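Side-chain contacts in enoyl CoA hydratase/isomerase (Crotonase) (PDB 3I47), which probably acts as an enoyl-CoA hydratase or isomerase of the crotonase family, adding water to or shifting the double bond of enoyl-CoA thioesters: residues P99-A104 and S198-N203; L117-D122 and L177-H182; Y149-R152 and A158-M161; A219-K222 and E226-R229. One frame throughout, in Å; residues are numbered along the deposited sequence.

Three contacts are enclosed one within another along the chain, interaction 3 within 2 and 2 within 1. Interactions 1 and 2, with centres about 14 Å apart, meet where Thr-102 OG1 lies 2.9 Å from the backbone N of Asp-122, a probable hydrogen bond. Interaction 3 lies about 11 Å from interaction 2, centre to centre, and packs on it through Ala-119 CB, 3.6 Å from Tyr-149 O. Interaction 4 follows later and stands apart, its centre about 25 Å from that of interaction 2, at the far turn of the C-terminal helices. As in other crotonases, the N-terminal end of helix 113-120 probably borders the oxyanion hole, and interaction 2 packs against its other end.

Interaction 1 (P99-A104 and S198-N203); sequences PKPTIA and SQISNN
Pro-101 and Ile-200 meet as apolar neighbours, and they illustrate how a single branched side chain can join the last turn of a helix to a strand and the loop before it. The gamma carbon of the proline ring, CG, comes to 3.9 Å from Ile-200 CG2, with the ring CB only a little farther from the same methyl. The two side chains slide past one another in opposite directions, so the ring meets the isoleucine from alongside. With CG1 of Ile-200 beside the backbone N (chi1 -62°), CG2 falls anti to that N and faces the proline, while the other branch runs out to CD1. There the second apolar touch occurs, a looser one: Ile-103 CD1 stands 4.3 Å from Ile-200 CD1. One isoleucine thus serves a loop residue just before the strand and one in it, and the summed buried surface is a modest 102 Å².

Between the two segments the contact is apolar; a local bond shapes the last turn in 198-203. The hydroxyl of Ser-201 donates to Ser-198 O at an OG-O distance of 2.7 Å, bending back along the helix and approaching 20° off the carbonyl plane. The same oxygen accepts a weak bond from the N of Asn-202. Beyond it, Asn-203 N makes a backbone hydrogen bond of 3.1 Å to Ile-200 O.

In the crotonase fold this joins helix 189-201 to the main sheet. Ile-103 belongs to strand 102-106 and rests also on Val-51, Val-53, Ile-123 and Ile-125 of the strands flanking it, while Ile-200 touches Val-51 and Ile-123. Helix 205-218 completes the surroundings, bringing Val-208 against Pro-101.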
loop_
_atom_site.group_PDB
_atom_site.type_symbol
_atom_site.label_atom_id
_atom_site.label_comp_id
_atom_site.label_asym_id
_atom_site.label_seq_id
_atom_site.Cartn_x
_atom_site.Cartn_y
_atom_site.Cartn_z
ATOM N N PRO A 99 -3.486 10.417 -2.857
ATOM C CA PRO A 99 -4.566 10.469 -3.861
ATOM C C PRO A 99 -4.283 9.527 -5.028
ATOM O O PRO A 99 -5.212 9.140 -5.746
ATOM C CB PRO A 99 -4.546 11.919 -4.362
ATOM C CG PRO A 99 -3.561 12.644 -3.527
ATOM C CD PRO A 99 -2.695 11.656 -2.799
ATOM N N LYS A 100 -3.010 9.193 -5.228
ATOM C CA LYS A 100 -2.592 8.266 -6.290
ATOM C C LYS A 100 -2.721 6.803 -5.838
ATOM O O LYS A 100 -2.578 6.498 -4.639
ATOM C CB LYS A 100 -1.135 8.541 -6.687
ATOM C CG LYS A 100 -0.893 9.992 -7.073
ATOM C CD LYS A 100 0.560 10.266 -7.378
ATOM C CE LYS A 100 0.695 11.725 -7.760
ATOM N NZ LYS A 100 2.070 12.115 -8.162
ATOM N N PRO A 101 -2.976 5.883 -6.790
ATOM C CA PRO A 101 -3.018 4.448 -6.451
ATOM C C PRO A 101 -1.713 3.974 -5.835
ATOM O O PRO A 101 -0.628 4.346 -6.299
ATOM C CB PRO A 101 -3.207 3.758 -7.799
ATOM C CG PRO A 101 -3.810 4.813 -8.687
ATOM C CD PRO A 101 -3.310 6.140 -8.206
ATOM N N THR A 102 -1.828 3.162 -4.789
ATOM C CA THR A 102 -0.659 2.579 -4.118
ATOM C C THR A 102 -0.727 1.055 -4.149
ATOM O O THR A 102 -1.795 0.462 -3.943
ATOM C CB THR A 102 -0.565 3.044 -2.665
ATOM O OG1 THR A 102 -1.797 2.769 -1.997
ATOM C CG2 THR A 102 -0.269 4.539 -2.592
ATOM N N ILE A 103 0.419 0.429 -4.397
ATOM C CA ILE A 103 0.500 -1.027 -4.555
ATOM C C ILE A 103 1.659 -1.532 -3.720
ATOM O O ILE A 103 2.770 -0.992 -3.827
ATOM C CB ILE A 103 0.758 -1.427 -6.025
ATOM C CG1 ILE A 103 -0.431 -1.020 -6.896
ATOM C CG2 ILE A 103 1.022 -2.936 -6.149
ATOM C CD1 ILE A 103 -0.132 -1.077 -8.382
ATOM N N ALA A 104 1.402 -2.550 -2.903
ATOM C CA ALA A 104 2.485 -3.272 -2.193
ATOM C C ALA A 104 2.775 -4.595 -2.885
ATOM O O ALA A 104 1.841 -5.331 -3.214
ATOM C CB ALA A 104 2.096 -3.528 -0.739
ATOM N N SER A 198 1.567 -0.423 -14.577
ATOM C CA SER A 198 1.571 0.320 -15.841
ATOM C C SER A 198 0.160 0.429 -16.406
ATOM O O SER A 198 -0.245 1.499 -16.885
ATOM C CB SER A 198 2.523 -0.309 -16.857
ATOM O OG SER A 198 3.868 -0.122 -16.458
ATOM N N GLN A 199 -0.607 -0.657 -16.329
ATOM C CA GLN A 199 -2.000 -0.641 -16.801
ATOM C C GLN A 199 -2.863 0.401 -16.089
ATOM O O GLN A 199 -3.624 1.131 -16.734
ATOM C CB GLN A 199 -2.619 -2.033 -16.718
ATOM C CG GLN A 199 -2.099 -2.955 -17.814
ATOM C CD GLN A 199 -2.226 -4.431 -17.475
ATOM O OE1 GLN A 199 -2.745 -4.809 -16.419
ATOM N NE2 GLN A 199 -1.741 -5.283 -18.382
ATOM N N ILE A 200 -2.746 0.479 -14.767
ATOM C CA ILE A 200 -3.441 1.517 -14.023
ATOM C C ILE A 200 -2.938 2.919 -14.422
ATOM O O ILE A 200 -3.741 3.853 -14.568
ATOM C CB ILE A 200 -3.308 1.278 -12.490
ATOM C CG1 ILE A 200 -3.973 -0.056 -12.119
ATOM C CG2 ILE A 200 -3.939 2.418 -11.709
ATOM C CD1 ILE A 200 -3.697 -0.514 -10.684
ATOM N N SER A 201 -1.624 3.048 -14.635
ATOM C CA SER A 201 -1.020 4.346 -14.978
ATOM C C SER A 201 -1.452 4.813 -16.362
ATOM O O SER A 201 -1.348 5.996 -16.673
ATOM C CB SER A 201 0.514 4.310 -14.870
ATOM O OG SER A 201 1.105 3.675 -15.993
ATOM N N ASN A 202 -1.950 3.885 -17.169
ATOM C CA ASN A 202 -2.423 4.236 -18.509
ATOM C C ASN A 202 -3.926 4.463 -18.619
ATOM O O ASN A 202 -4.435 4.846 -19.683
ATOM C CB ASN A 202 -1.887 3.246 -19.548
ATOM C CG ASN A 202 -0.383 3.357 -19.716
ATOM O OD1 ASN A 202 0.160 4.458 -19.871
ATOM N ND2 ASN A 202 0.302 2.228 -19.665
ATOM N N ASN A 203 -4.646 4.259 -17.523
ATOM C CA ASN A 203 -6.042 4.679 -17.470
ATOM C C ASN A 203 -6.081 6.200 -17.283
ATOM O O ASN A 203 -5.086 6.813 -16.876
ATOM C CB ASN A 203 -6.797 3.967 -16.338
ATOM C CG ASN A 203 -6.956 2.460 -16.576
ATOM O OD1 ASN A 203 -7.085 1.673 -15.623
ATOM N ND2 ASN A 203 -6.939 2.053 -17.834
#

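Interaction 2 (L117-D122 and L177-H182); sequences LAAACD and LNLVQH
Leu-179 presses one methyl, CD1, against the end of helix 113-120, and this is the tight half of the contact. That carbon is 3.8 Å from Ala-119 CB and 4.4 Å from Ala-118 CB. The small alanine side chains allow a near approach of the backbones, with Ala-119 CA and Leu-179 CA 6.0 Å apart. The leucine reaches the helix by torsion: CG lies anti to the backbone N (chi1 179°), and although the CB bond runs alongside the helix segment, the tip bends in to meet it. Tyr-149, Val-150 and Ala-153 of helix 147-154 also pack on Ala-119, and Phe-132 abuts Leu-179, so the apolar half is buried.

The topology explains the pairing. Helix 113-120 leads into strand 123-127, and the loop after helix 171-176, which ends in a Schellman motif at Asn-178, runs into the edge strand 182-184; the two segments therefore converge where adjacent parallel strands of the crotonase sheet begin.

The other half is polar and looser. Gln-181 bends its chain at chi2 (104°) and sends NE2 to the backbone O of Asp-122, a 3.0 Å hydrogen bond with an N-H...O angle of 158°. The donor lies in the carbonyl plane on a lone pair, and the acceptor is close to the amide plane. OE1 of the same amide accepts from Ala-124 N, which fixes the amide's rotation at both ends. Asp-122 is partly exposed; its CB bond points away from the loop, and its carboxylate is engaged through OD2 in a salt bridge with Lys-212.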
loop_
_atom_site.group_PDB
_atom_site.type_symbol
_atom_site.label_atom_id
_atom_site.label_comp_id
_atom_site.label_asym_id
_atom_site.label_seq_id
_atom_site.Cartn_x
_atom_site.Cartn_y
_atom_site.Cartn_z
ATOM N N LEU A 117 2.069 -2.531 6.033
ATOM C CA LEU A 117 2.234 -1.763 4.794
ATOM C C LEU A 117 1.347 -2.288 3.671
ATOM O O LEU A 117 0.764 -1.498 2.924
ATOM C CB LEU A 117 3.688 -1.744 4.318
ATOM C CG LEU A 117 4.733 -1.070 5.195
ATOM C CD1 LEU A 117 6.041 -1.030 4.412
ATOM C CD2 LEU A 117 4.322 0.345 5.622
ATOM N N ALA A 118 1.237 -3.614 3.566
ATOM C CA ALA A 118 0.363 -4.237 2.573
ATOM C C ALA A 118 -1.084 -3.791 2.769
ATOM O O ALA A 118 -1.784 -3.513 1.808
ATOM C CB ALA A 118 0.471 -5.773 2.636
ATOM N N ALA A 119 -1.529 -3.703 4.024
ATOM C CA ALA A 119 -2.892 -3.263 4.316
ATOM C C ALA A 119 -3.127 -1.766 4.062
ATOM O O ALA A 119 -4.235 -1.361 3.708
ATOM C CB ALA A 119 -3.257 -3.628 5.762
ATOM N N ALA A 120 -2.097 -0.935 4.248
ATOM C CA ALA A 120 -2.245 0.502 4.072
ATOM C C ALA A 120 -2.348 0.888 2.604
ATOM O O ALA A 120 -2.982 1.894 2.260
ATOM C CB ALA A 120 -1.055 1.232 4.716
ATOM N N CYS A 121 -1.690 0.105 1.753
ATOM C CA CYS A 121 -1.752 0.324 0.304
ATOM C C CYS A 121 -3.141 -0.037 -0.224
ATOM O O CYS A 121 -3.857 -0.833 0.384
ATOM C CB CYS A 121 -0.699 -0.513 -0.415
ATOM S SG CYS A 121 0.988 0.110 -0.164
ATOM N N ASP A 122 -3.507 0.534 -1.365
ATOM C CA ASP A 122 -4.806 0.198 -1.975
ATOM C C ASP A 122 -4.853 -1.271 -2.385
ATOM O O ASP A 122 -5.888 -1.933 -2.255
ATOM C CB ASP A 122 -5.079 1.012 -3.239
ATOM C CG ASP A 122 -5.183 2.493 -2.991
ATOM O OD1 ASP A 122 -5.793 2.920 -1.983
ATOM O OD2 ASP A 122 -4.665 3.229 -3.852
ATOM N N LEU A 177 -8.603 -13.596 2.558
ATOM C CA LEU A 177 -9.012 -12.571 3.518
ATOM C C LEU A 177 -9.046 -11.158 2.957
ATOM O O LEU A 177 -9.468 -10.226 3.656
ATOM C CB LEU A 177 -8.108 -12.606 4.750
ATOM C CG LEU A 177 -8.221 -13.828 5.662
ATOM C CD1 LEU A 177 -7.202 -13.720 6.776
ATOM C CD2 LEU A 177 -9.641 -13.999 6.230
ATOM N N ASN A 178 -8.601 -11.005 1.706
ATOM C CA ASN A 178 -8.538 -9.722 1.011
ATOM C C ASN A 178 -7.408 -8.801 1.479
ATOM O O ASN A 178 -7.410 -7.615 1.141
ATOM C CB ASN A 178 -9.872 -8.946 1.100
ATOM C CG ASN A 178 -10.974 -9.506 0.197
ATOM O OD1 ASN A 178 -10.758 -10.398 -0.623
ATOM N ND2 ASN A 178 -12.178 -8.963 0.356
ATOM N N LEU A 179 -6.443 -9.326 2.236
ATOM C CA LEU A 179 -5.232 -8.543 2.526
ATOM C C LEU A 179 -4.474 -8.338 1.223
ATOM O O LEU A 179 -3.985 -7.234 0.942
ATOM C CB LEU A 179 -4.345 -9.252 3.552
ATOM C CG LEU A 179 -3.028 -8.534 3.906
ATOM C CD1 LEU A 179 -3.316 -7.137 4.438
ATOM C CD2 LEU A 179 -2.258 -9.356 4.927
ATOM N N VAL A 180 -4.358 -9.409 0.444
ATOM C CA VAL A 180 -3.806 -9.288 -0.911
ATOM C C VAL A 180 -4.897 -9.603 -1.917
ATOM O O VAL A 180 -5.794 -10.427 -1.643
ATOM C CB VAL A 180 -2.545 -10.164 -1.172
ATOM C CG1 VAL A 180 -1.483 -9.904 -0.118
ATOM C CG2 VAL A 180 -2.869 -11.602 -1.241
ATOM N N GLN A 181 -4.817 -8.949 -3.073
ATOM C CA GLN A 181 -5.826 -9.132 -4.127
ATOM C C GLN A 181 -5.343 -9.925 -5.329
ATOM O O GLN A 181 -6.146 -10.238 -6.228
ATOM C CB GLN A 181 -6.350 -7.777 -4.602
ATOM C CG GLN A 181 -7.129 -6.983 -3.564
ATOM C CD GLN A 181 -6.341 -5.833 -2.974
ATOM O OE1 GLN A 181 -5.166 -5.966 -2.656
ATOM N NE2 GLN A 181 -7.000 -4.688 -2.819
ATOM N N HIS A 182 -4.040 -10.233 -5.362
ATOM C CA HIS A 182 -3.426 -11.028 -6.415
ATOM C C HIS A 182 -2.354 -11.902 -5.804
ATOM O O HIS A 182 -1.585 -11.442 -4.958
ATOM C CB HIS A 182 -2.765 -10.127 -7.467
ATOM C CG HIS A 182 -3.706 -9.150 -8.090
ATOM N ND1 HIS A 182 -4.493 -9.465 -9.175
ATOM C CD2 HIS A 182 -4.013 -7.873 -7.756
ATOM C CE1 HIS A 182 -5.233 -8.417 -9.494
ATOM N NE2 HIS A 182 -4.969 -7.442 -8.643
#

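Interaction 3 (Y149-R152 and A158-M161); sequences YVVR and AAKM
No polar bond links Ala-159 to Val-150 or Val-151, and the contact between their two helices is purely a meeting of methyl groups. Ala-159 CB is the hub. It lies 3.7 Å from Val-151 CG2 and 4.0 Å from Val-150 CG1, two methyls that are themselves 5.3 Å apart and therefore straddle it. At Ala-159 CB the directions to the two methyls are nearly perpendicular, so CB rests in the notch between consecutive valines instead of on one of them.

Both valines have the same rotamer, but they offer different branches. In Val-150 it is CG1, anti to the backbone N (chi1 175°), that leans on the alanine; in Val-151 it is CG2, which lies beside the backbone N and anti to the carbonyl carbon. The alternation follows from their places on the helix: the CB bond of Val-150 points at the second helix, whereas that of Val-151 points past it.

Helices 147-154 and 156-165 follow each other with hardly a residue between them, so the chain turns and the two helices pack near their junction. Ala-159 has only its CB here, where Val-151 CA and Ala-159 CA are 5.6 Å apart. Helix 147-154 packs on helices 113-120 and 78-97 of the crotonase fold. Val-150 turns inward as well, touching Phe-134 in a loop, while Tyr-149 packs against Met-92, Tyr-93 and Ser-96 of helix 78-97. On the second helix Ala-158 meets Leu-177.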
loop_
_atom_site.group_PDB
_atom_site.type_symbol
_atom_site.label_atom_id
_atom_site.label_comp_id
_atom_site.label_asym_id
_atom_site.label_seq_id
_atom_site.Cartn_x
_atom_site.Cartn_y
_atom_site.Cartn_z
ATOM N N TYR A 149 -5.594 -0.088 9.605
ATOM C CA TYR A 149 -5.442 -0.489 8.207
ATOM C C TYR A 149 -5.729 -1.970 8.025
ATOM O O TYR A 149 -6.404 -2.356 7.072
ATOM C CB TYR A 149 -4.033 -0.133 7.723
ATOM C CG TYR A 149 -3.714 1.302 8.064
ATOM C CD1 TYR A 149 -4.179 2.343 7.255
ATOM C CD2 TYR A 149 -2.984 1.620 9.216
ATOM C CE1 TYR A 149 -3.910 3.677 7.579
ATOM C CE2 TYR A 149 -2.716 2.952 9.549
ATOM C CZ TYR A 149 -3.187 3.969 8.718
ATOM O OH TYR A 149 -2.916 5.278 9.037
ATOM N N VAL A 150 -5.241 -2.790 8.954
ATOM C CA VAL A 150 -5.486 -4.228 8.875
ATOM C C VAL A 150 -6.992 -4.515 9.059
ATOM O O VAL A 150 -7.588 -5.281 8.293
ATOM C CB VAL A 150 -4.656 -5.002 9.922
ATOM C CG1 VAL A 150 -5.035 -6.488 9.906
ATOM C CG2 VAL A 150 -3.146 -4.821 9.644
ATOM N N VAL A 151 -7.605 -3.889 10.057
ATOM C CA VAL A 151 -9.038 -4.130 10.302
ATOM C C VAL A 151 -9.858 -3.670 9.091
ATOM O O VAL A 151 -10.793 -4.368 8.695
ATOM C CB VAL A 151 -9.513 -3.469 11.603
ATOM C CG1 VAL A 151 -11.046 -3.516 11.734
ATOM C CG2 VAL A 151 -8.855 -4.154 12.809
ATOM N N ARG A 152 -9.489 -2.536 8.486
ATOM C CA ARG A 152 -10.176 -2.080 7.267
ATOM C C ARG A 152 -10.044 -3.089 6.121
ATOM O O ARG A 152 -11.020 -3.370 5.416
ATOM C CB ARG A 152 -9.677 -0.701 6.825
ATOM C CG ARG A 152 -10.451 -0.154 5.621
ATOM C CD ARG A 152 -10.110 1.297 5.370
ATOM N NE ARG A 152 -8.732 1.467 4.913
ATOM C CZ ARG A 152 -8.162 2.648 4.677
ATOM N NH1 ARG A 152 -8.852 3.775 4.869
ATOM N NH2 ARG A 152 -6.903 2.707 4.255
ATOM N N ALA A 158 -11.417 -11.324 11.313
ATOM C CA ALA A 158 -10.169 -11.977 10.943
ATOM C C ALA A 158 -9.000 -11.292 11.621
ATOM O O ALA A 158 -8.077 -11.963 12.103
ATOM C CB ALA A 158 -9.990 -11.953 9.434
ATOM N N ALA A 159 -9.056 -9.958 11.689
ATOM C CA ALA A 159 -7.964 -9.197 12.304
ATOM C C ALA A 159 -7.816 -9.560 13.773
ATOM O O ALA A 159 -6.710 -9.830 14.243
ATOM C CB ALA A 159 -8.181 -7.694 12.151
ATOM N N LYS A 160 -8.938 -9.586 14.493
ATOM C CA LYS A 160 -8.936 -9.937 15.906
ATOM C C LYS A 160 -8.295 -11.318 16.106
ATOM O O LYS A 160 -7.437 -11.491 16.968
ATOM C CB LYS A 160 -10.365 -9.916 16.452
ATOM C CG LYS A 160 -10.424 -9.891 17.954
ATOM C CD LYS A 160 -11.836 -10.024 18.537
ATOM C CE LYS A 160 -12.934 -9.589 17.622
ATOM N NZ LYS A 160 -13.720 -10.802 17.266
ATOM N N MET A 161 -8.703 -12.294 15.290
ATOM C CA MET A 161 -8.133 -13.644 15.367
ATOM C C MET A 161 -6.619 -13.619 15.218
ATOM O O MET A 161 -5.891 -14.177 16.047
ATOM C CB MET A 161 -8.724 -14.536 14.268
ATOM C CG MET A 161 -8.093 -15.926 14.175
ATOM S SD MET A 161 -8.846 -16.968 12.876
ATOM C CE MET A 161 -7.926 -16.442 11.452
#

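Interaction 4 (A219-K222 and E226-R229); sequences ANKK and ELVR
The flat peptide group of Lys-222 meets Leu-227 at its oxygen: CD2 of the leucine stands 3.6 Å from Lys-222 O. A second flat group, the guanidinium of Arg-229, stays within its own helix, with Glu-226 CA 3.6 Å above one face and displaced toward the rim; the arginine is disordered between two conformers, so this placing is tentative. The setting is a helical hairpin. Helix 205-218 ends, the loop carrying 219-222 swings across, and helix 225-240 sets off, with Leu-227 in its first turn turned back onto the loop.

Leu-227 places CG anti to its backbone N (chi1 -171°), which carries the branched end over to the loop. Its two methyls then part company: CD2 goes to the Lys-222 carbonyl, while CD1 meets the aliphatic stem of Lys-221, 4.4 Å from CD. This is a surface contact, and both lysines are exposed.

Their charged ends go elsewhere. Lys-221 starts toward the helix but leads its tip off to Tyr-217, where NZ is hydrogen-bonded to the backbone O and the ring receives it in a cation-pi contact. Lys-222 extends its fully anti chain away from the leucine. Asp-224 OD1 accepts from Leu-227 N as the helix begins. Nearer the backbone, Leu-227 CB lies 3.8 Å from the same Lys-222 O.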
loop_
_atom_site.group_PDB
_atom_site.type_symbol
_atom_site.label_atom_id
_atom_site.label_comp_id
_atom_site.label_asym_id
_atom_site.label_seq_id
_atom_site.Cartn_x
_atom_site.Cartn_y
_atom_site.Cartn_z
ATOM N N ALA A 219 -18.449 4.626 0.787
ATOM C CA ALA A 219 -18.336 3.566 1.782
ATOM C C ALA A 219 -19.057 3.934 3.078
ATOM O O ALA A 219 -18.905 5.044 3.595
ATOM C CB ALA A 219 -16.870 3.228 2.045
ATOM N N ASN A 220 -19.876 3.007 3.569
ATOM C CA ASN A 220 -20.594 3.185 4.844
ATOM C C ASN A 220 -21.546 4.399 4.915
ATOM O O ASN A 220 -21.918 4.837 6.009
ATOM C CB ASN A 220 -19.604 3.220 6.030
ATOM C CG ASN A 220 -18.466 2.209 5.886
ATOM O OD1 ASN A 220 -17.290 2.584 5.800
ATOM N ND2 ASN A 220 -18.813 0.925 5.844
ATOM N N LYS A 221 -21.924 4.960 3.763
ATOM C CA LYS A 221 -22.988 5.970 3.721
ATOM C C LYS A 221 -24.315 5.308 3.402
ATOM O O LYS A 221 -24.356 4.327 2.663
ATOM C CB LYS A 221 -22.700 7.060 2.687
ATOM C CG LYS A 221 -21.629 8.026 3.137
ATOM C CD LYS A 221 -21.595 9.271 2.289
ATOM C CE LYS A 221 -20.713 10.338 2.940
ATOM N NZ LYS A 221 -19.313 9.869 3.141
ATOM N N LYS A 222 -25.395 5.847 3.968
ATOM C CA LYS A 222 -26.737 5.361 3.686
ATOM C C LYS A 222 -27.046 5.567 2.202
ATOM O O LYS A 222 -26.774 6.633 1.650
ATOM C CB LYS A 222 -27.760 6.093 4.564
ATOM C CG LYS A 222 -29.184 5.576 4.445
ATOM C CD LYS A 222 -30.132 6.385 5.306
ATOM C CE LYS A 222 -31.557 5.909 5.122
ATOM N NZ LYS A 222 -32.515 6.685 5.964
ATOM N N GLU A 226 -30.598 11.354 -1.480
ATOM C CA GLU A 226 -29.475 12.297 -1.453
ATOM C C GLU A 226 -28.220 11.721 -2.125
ATOM O O GLU A 226 -27.601 12.384 -2.965
ATOM C CB GLU A 226 -29.162 12.736 -0.012
ATOM C CG GLU A 226 -28.075 13.803 0.101
ATOM C CD GLU A 226 -27.877 14.296 1.533
ATOM O OE1 GLU A 226 -27.174 13.620 2.314
ATOM O OE2 GLU A 226 -28.419 15.369 1.869
ATOM N N LEU A 227 -27.848 10.496 -1.758
ATOM C CA LEU A 227 -26.650 9.873 -2.309
ATOM C C LEU A 227 -26.807 9.570 -3.799
ATOM O O LEU A 227 -25.862 9.764 -4.577
ATOM C CB LEU A 227 -26.264 8.601 -1.536
ATOM C CG LEU A 227 -24.902 8.003 -1.924
ATOM C CD1 LEU A 227 -23.759 8.938 -1.546
ATOM C CD2 LEU A 227 -24.706 6.636 -1.275
ATOM N N VAL A 228 -27.993 9.106 -4.189
ATOM C CA VAL A 228 -28.274 8.839 -5.606
ATOM C C VAL A 228 -28.059 10.115 -6.442
ATOM O O VAL A 228 -27.338 10.090 -7.447
ATOM C CB VAL A 228 -29.699 8.278 -5.817
ATOM C CG1 VAL A 228 -29.994 8.088 -7.312
ATOM C CG2 VAL A 228 -29.862 6.956 -5.077
ATOM N N ARG A 229 -28.647 11.226 -5.994
ATOM C CA ARG A 229 -28.507 12.509 -6.688
ATOM C C ARG A 229 -27.048 12.956 -6.736
ATOM O O ARG A 229 -26.574 13.440 -7.766
ATOM C CB ARG A 229 -29.366 13.591 -6.020
ATOM C CG ARG A 229 -30.865 13.377 -6.157
ATOM C CD ARG A 229 -31.655 14.607 -5.700
ATOM N NE ARG A 229 -31.353 15.003 -4.324
ATOM C CZ ARG A 229 -32.049 14.614 -3.258
ATOM N NH1 ARG A 229 -33.087 13.806 -3.398
ATOM N NH2 ARG A 229 -31.702 15.033 -2.049
#